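Local coordinates for 3-hydroxyacyl-CoA dehydrogenase (Brucella suis, PDB 4O5O), which probably catalyses the NAD-dependent interconversion of 3-hydroxyacyl-CoA and 3-ketoacyl-CoA, as a member of the short-chain dehydrogenase family, at residues 67-72 with 118-123. Sequence-based numbering, arbitrary orientation.
Sequences DVASDT and TISINL
With chi1 at 175°, Ser120 carries OG opposite its own backbone N and lays it against Ala69, while Val68, with CG1 anti to its carbonyl carbon (chi1 -69°), turns its other branch, CG2, to the carbonyl oxygen of Ile121. These touches join two parts of the Rossmann fold of a short-chain dehydrogenase: the loop leading from strand 61-65, at one edge of the parallel sheet within this chain, into helix 71-85, and the first half of the long helix 112-137. The contact is small, and no hydrogen bond joins residues 67-72 to residues 118-123. Ala69 points its methyl at the helix, where CB lies 3.6 Å from Ser120 OG and 3.8 Å from Ser120 O. Beside it, Val68 CG2 comes to 4.0 Å from Ile121 O, a plain van der Waals approach to a carbonyl in the wider pi-type turn at 120-123.

Farther along the same helix, Asn128 donates through ND2 to the backbone oxygens of Val68 and Ser70, and Asp71 forms a salt bridge with Arg131, adding polar ties between loop and helix. Thr118, Ile119 and Asn122 touch helix 167-187, and Ile119 and Leu123 pack on Ile119 of the second subunit. A type I turn runs from Asp67 to Ser70, which N-caps helix 71-85. An Asx turn overlies it, with Ala69 N reaching Asp67 OD1 at 3.0 Å from above the carboxylate plane, 52° out of it.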
loop_
_atom_site.group_PDB
_atom_site.type_symbol
_atom_site.label_atom_id
_atom_site.label_comp_id
_atom_site.label_asym_id
_atom_site.label_seq_id
_atom_site.Cartn_x
_atom_site.Cartn_y
_atom_site.Cartn_z
ATOM N N ASP B 67 7.733 -30.242 11.316
ATOM C CA ASP B 67 6.903 -29.772 10.205
ATOM C C ASP B 67 6.029 -28.646 10.744
ATOM O O ASP B 67 5.125 -28.893 11.566
ATOM C CB ASP B 67 6.028 -30.904 9.679
ATOM C CG ASP B 67 5.096 -30.470 8.581
ATOM O OD1 ASP B 67 5.074 -29.273 8.242
ATOM O OD2 ASP B 67 4.369 -31.331 8.047
ATOM N N VAL B 68 6.337 -27.400 10.374
ATOM C CA VAL B 68 5.594 -26.251 10.919
ATOM C C VAL B 68 4.092 -26.249 10.643
ATOM O O VAL B 68 3.348 -25.589 11.375
ATOM C CB VAL B 68 6.170 -24.883 10.481
ATOM C CG1 VAL B 68 7.521 -24.642 11.116
ATOM C CG2 VAL B 68 6.218 -24.760 8.970
ATOM N N ALA B 69 3.642 -27.009 9.638
ATOM C CA ALA B 69 2.219 -27.057 9.316
ATOM C C ALA B 69 1.473 -28.088 10.167
ATOM O O ALA B 69 0.250 -28.203 10.059
ATOM C CB ALA B 69 1.999 -27.361 7.852
ATOM N N SER B 70 2.205 -28.843 10.996
ATOM C CA SER B 70 1.609 -29.885 11.845
ATOM C C SER B 70 1.241 -29.372 13.240
ATOM O O SER B 70 2.078 -28.834 13.959
ATOM C CB SER B 70 2.553 -31.077 11.971
ATOM O OG SER B 70 2.210 -31.921 13.050
ATOM N N ASP B 71 -0.019 -29.549 13.623
ATOM C CA ASP B 71 -0.467 -29.230 14.978
ATOM C C ASP B 71 0.434 -29.932 16.020
ATOM O O ASP B 71 0.950 -29.309 16.973
ATOM C CB ASP B 71 -1.925 -29.696 15.119
ATOM C CG ASP B 71 -2.492 -29.478 16.510
ATOM O OD1 ASP B 71 -2.956 -28.379 16.764
ATOM O OD2 ASP B 71 -2.534 -30.423 17.333
ATOM N N THR B 72 0.615 -31.241 15.833
ATOM C CA THR B 72 1.432 -32.086 16.725
ATOM C C THR B 72 2.847 -31.590 16.836
ATOM O O THR B 72 3.373 -31.422 17.934
ATOM C CB THR B 72 1.454 -33.527 16.158
ATOM O OG1 THR B 72 0.169 -34.079 16.324
ATOM C CG2 THR B 72 2.547 -34.429 16.791
ATOM N N THR B 118 2.455 -24.813 -1.094
ATOM C CA THR B 118 3.101 -23.537 -0.820
ATOM C C THR B 118 2.348 -22.756 0.248
ATOM O O THR B 118 2.944 -22.187 1.173
ATOM C CB THR B 118 3.198 -22.756 -2.125
ATOM O OG1 THR B 118 4.020 -23.497 -3.022
ATOM C CG2 THR B 118 3.791 -21.372 -1.964
ATOM N N ILE B 119 1.025 -22.719 0.128
ATOM C CA ILE B 119 0.162 -22.100 1.145
ATOM C C ILE B 119 0.348 -22.788 2.493
ATOM O O ILE B 119 0.442 -22.145 3.547
ATOM C CB ILE B 119 -1.336 -22.199 0.745
ATOM C CG1 ILE B 119 -1.628 -21.360 -0.495
ATOM C CG2 ILE B 119 -2.259 -21.778 1.885
ATOM C CD1 ILE B 119 -1.205 -19.915 -0.335
ATOM N N SER B 120 0.370 -24.111 2.468
ATOM C CA SER B 120 0.498 -24.886 3.699
ATOM C C SER B 120 1.790 -24.571 4.460
ATOM O O SER B 120 1.751 -24.271 5.671
ATOM C CB SER B 120 0.418 -26.401 3.400
ATOM O OG SER B 120 0.648 -27.148 4.576
ATOM N N ILE B 121 2.922 -24.620 3.775
ATOM C CA ILE B 121 4.181 -24.380 4.447
ATOM C C ILE B 121 4.322 -22.913 4.863
ATOM O O ILE B 121 4.657 -22.588 5.995
ATOM C CB ILE B 121 5.367 -24.792 3.558
ATOM C CG1 ILE B 121 5.365 -26.314 3.306
ATOM C CG2 ILE B 121 6.681 -24.354 4.204
ATOM C CD1 ILE B 121 6.226 -26.759 2.151
ATOM N N ASN B 122 4.058 -22.011 3.924
ATOM C CA ASN B 122 4.435 -20.614 4.108
ATOM C C ASN B 122 3.454 -19.838 4.993
ATOM O O ASN B 122 3.876 -18.970 5.779
ATOM C CB ASN B 122 4.470 -19.905 2.769
ATOM C CG ASN B 122 5.606 -20.338 1.893
ATOM O OD1 ASN B 122 6.393 -21.198 2.269
ATOM N ND2 ASN B 122 5.729 -19.719 0.730
ATOM N N LEU B 123 2.161 -20.144 4.857
ATOM C CA LEU B 123 1.091 -19.403 5.502
ATOM C C LEU B 123 0.492 -20.179 6.677
ATOM O O LEU B 123 0.511 -19.706 7.813
ATOM C CB LEU B 123 0.036 -18.986 4.486
ATOM C CG LEU B 123 -1.167 -18.227 5.058
ATOM C CD1 LEU B 123 -0.741 -17.017 5.885
ATOM C CD2 LEU B 123 -2.082 -17.821 3.921
#